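Local structure of type 6 secretion amidase effector 2 (6WIN) at residues W86-W91 with P98-R103. The protein is an amidase toxin delivered by the type VI secretion system that probably cleaves peptide bonds in the bacterial cell-wall peptidoglycan. Sequence-based numbering, arbitrary orientation.
Sequences WVMDQW and PRVSKR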
loop_
_atom_site.group_PDB
_atom_site.type_symbol
_atom_site.label_atom_id
_atom_site.label_comp_id
_atom_site.label_asym_id
_atom_site.label_seq_id
_atom_site.Cartn_x
_atom_site.Cartn_y
_atom_site.Cartn_z
ATOM N N TRP A 86 9.460 -2.522 4.150
ATOM C CA TRP A 86 9.011 -3.892 3.945
ATOM C C TRP A 86 7.486 -3.926 4.028
ATOM O O TRP A 86 6.914 -3.411 4.990
ATOM C CB TRP A 86 9.621 -4.813 5.000
ATOM C CG TRP A 86 11.033 -5.214 4.716
ATOM C CD1 TRP A 86 12.169 -4.655 5.236
ATOM C CD2 TRP A 86 11.461 -6.267 3.854
ATOM N NE1 TRP A 86 13.277 -5.304 4.751
ATOM C CE2 TRP A 86 12.872 -6.295 3.896
ATOM C CE3 TRP A 86 10.790 -7.199 3.054
ATOM C CZ2 TRP A 86 13.623 -7.212 3.161
ATOM C CZ3 TRP A 86 11.542 -8.113 2.323
ATOM C CH2 TRP A 86 12.941 -8.110 2.385
ATOM N N VAL A 87 6.833 -4.500 3.010
ATOM C CA VAL A 87 5.380 -4.635 2.988
ATOM C C VAL A 87 5.001 -6.102 2.798
ATOM O O VAL A 87 5.811 -6.932 2.386
ATOM C CB VAL A 87 4.715 -3.777 1.886
ATOM C CG1 VAL A 87 5.191 -2.320 1.957
ATOM C CG2 VAL A 87 4.974 -4.378 0.503
HETATM N N MSE A 88 3.744 -6.407 3.106
HETATM C CA MSE A 88 3.112 -7.690 2.794
HETATM C C MSE A 88 2.029 -7.481 1.728
HETATM O O MSE A 88 1.102 -6.668 1.927
HETATM C CB MSE A 88 2.526 -8.298 4.077
HETATM C CG MSE A 88 1.929 -9.699 3.948
HETATM SE SE MSE A 88 3.337 -11.039 3.786
HETATM C CE MSE A 88 4.085 -11.047 5.682
ATOM N N ASP A 89 2.135 -8.164 0.585
ATOM C CA ASP A 89 1.210 -7.882 -0.505
ATOM C C ASP A 89 0.990 -9.111 -1.380
ATOM O O ASP A 89 1.453 -10.218 -1.085
ATOM C CB ASP A 89 1.680 -6.671 -1.336
ATOM C CG ASP A 89 3.072 -6.848 -1.960
ATOM O OD1 ASP A 89 3.676 -7.934 -1.859
ATOM O OD2 ASP A 89 3.557 -5.866 -2.571
ATOM N N GLN A 90 0.231 -8.904 -2.451
ATOM C CA GLN A 90 0.025 -9.898 -3.490
ATOM C C GLN A 90 -0.291 -9.146 -4.774
ATOM O O GLN A 90 -0.586 -7.950 -4.755
ATOM C CB GLN A 90 -1.119 -10.866 -3.139
ATOM C CG GLN A 90 -2.499 -10.319 -3.523
ATOM C CD GLN A 90 -3.649 -11.259 -3.192
ATOM O OE1 GLN A 90 -3.457 -12.317 -2.591
ATOM N NE2 GLN A 90 -4.859 -10.870 -3.587
ATOM N N TRP A 91 -0.228 -9.857 -5.897
ATOM C CA TRP A 91 -0.819 -9.384 -7.146
ATOM C C TRP A 91 -1.024 -10.594 -8.056
ATOM O O TRP A 91 -0.752 -11.738 -7.674
ATOM C CB TRP A 91 0.005 -8.261 -7.800
ATOM C CG TRP A 91 1.446 -8.563 -8.166
ATOM C CD1 TRP A 91 1.905 -9.037 -9.364
ATOM C CD2 TRP A 91 2.608 -8.369 -7.342
ATOM N NE1 TRP A 91 3.278 -9.167 -9.331
ATOM C CE2 TRP A 91 3.732 -8.764 -8.101
ATOM C CE3 TRP A 91 2.806 -7.903 -6.036
ATOM C CZ2 TRP A 91 5.039 -8.708 -7.597
ATOM C CZ3 TRP A 91 4.112 -7.852 -5.536
ATOM C CH2 TRP A 91 5.207 -8.252 -6.318
ATOM N N PRO A 98 3.702 -16.181 -6.396
ATOM C CA PRO A 98 2.854 -17.368 -6.181
ATOM C C PRO A 98 2.076 -17.328 -4.875
ATOM O O PRO A 98 0.962 -17.868 -4.812
ATOM C CB PRO A 98 3.861 -18.530 -6.206
ATOM C CG PRO A 98 5.160 -17.910 -5.819
ATOM C CD PRO A 98 5.133 -16.532 -6.424
ATOM N N ARG A 99 2.629 -16.712 -3.831
ATOM C CA ARG A 99 1.972 -16.625 -2.537
ATOM C C ARG A 99 1.910 -15.171 -2.084
ATOM O O ARG A 99 2.556 -14.286 -2.655
ATOM C CB ARG A 99 2.701 -17.458 -1.478
ATOM C CG ARG A 99 3.239 -18.800 -1.972
ATOM C CD ARG A 99 2.141 -19.826 -2.283
ATOM N NE ARG A 99 2.685 -20.863 -3.149
ATOM C CZ ARG A 99 1.999 -21.533 -4.068
ATOM N NH1 ARG A 99 0.714 -21.308 -4.245
ATOM N NH2 ARG A 99 2.616 -22.434 -4.820
ATOM N N VAL A 100 1.107 -14.933 -1.040
ATOM C CA VAL A 100 1.229 -13.701 -0.270
ATOM C C VAL A 100 2.594 -13.706 0.397
ATOM O O VAL A 100 2.991 -14.708 1.007
ATOM C CB VAL A 100 0.076 -13.600 0.747
ATOM C CG1 VAL A 100 0.140 -12.298 1.530
ATOM C CG2 VAL A 100 -1.252 -13.705 0.019
ATOM N N SER A 101 3.347 -12.613 0.245
ATOM C CA SER A 101 4.724 -12.628 0.735
ATOM C C SER A 101 5.256 -11.215 0.914
ATOM O O SER A 101 4.709 -10.253 0.374
ATOM C CB SER A 101 5.651 -13.400 -0.210
ATOM O OG SER A 101 5.599 -12.874 -1.517
ATOM N N LYS A 102 6.366 -11.123 1.654
ATOM C CA LYS A 102 7.022 -9.849 1.935
ATOM C C LYS A 102 7.920 -9.422 0.788
ATOM O O LYS A 102 8.551 -10.252 0.127
ATOM C CB LYS A 102 7.903 -9.926 3.178
ATOM C CG LYS A 102 7.428 -10.784 4.300
ATOM C CD LYS A 102 8.490 -10.759 5.373
ATOM C CE LYS A 102 8.020 -11.428 6.629
ATOM N NZ LYS A 102 9.072 -11.316 7.679
ATOM N N ARG A 103 8.021 -8.104 0.596
ATOM C CA ARG A 103 9.003 -7.568 -0.333
ATOM C C ARG A 103 9.458 -6.191 0.142
ATOM O O ARG A 103 8.776 -5.510 0.914
ATOM C CB ARG A 103 8.461 -7.501 -1.768
ATOM C CG ARG A 103 7.388 -6.434 -2.004
ATOM C CD ARG A 103 7.023 -6.364 -3.484
ATOM N NE ARG A 103 5.971 -5.385 -3.745
ATOM C CZ ARG A 103 6.126 -4.282 -4.470
ATOM N NH1 ARG A 103 7.301 -4.004 -5.020
ATOM N NH2 ARG A 103 5.095 -3.459 -4.652
#
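R103 reaches back over the facing strand to D89, and its NE donates a short, nearly straight hydrogen bond, also a salt bridge, to D89 OD2 (2.7 Å). The bond uses the syn lone pair of OD2, and carboxylate and guanidinium planes lie only 14° apart. With its chain extended from CG to NE, R103 runs beside V87, where V87 CG2 meets R103 CG at 4.0 Å, and crosses D89 at about a right angle. W91 turns a ring edge to D89 CG, and its CZ3 lies 3.6 Å from R103 NE, with ring and guanidinium planes 78° apart. H73 also hydrogen-bonds D89 OD2, K97 forms a salt bridge with D89 OD1, and N124 and the S123 carbonyl hold the guanidinium.

The other face carries selenomethionine M88 and K102. M88 CG stands anti to the backbone N (chi1 -175°), and bends at the next two torsions bring SE 3.5 Å from S101 C and CE 3.6 Å from K102 CG. V100 CG1 meets M88 CG at 4.0 Å, the two side chains at about a right angle, while V100 also packs on L26 of helix 23-30. At the far end, W86 CE3 rests 3.4 Å from R103 C.

Paired V87 and R103 exchange two backbone hydrogen bonds; those between D89 and S101 are weak. This is an antiparallel beta hairpin with a long connecting loop, its second strand, 101-106, forming one edge of the six-stranded antiparallel sheet.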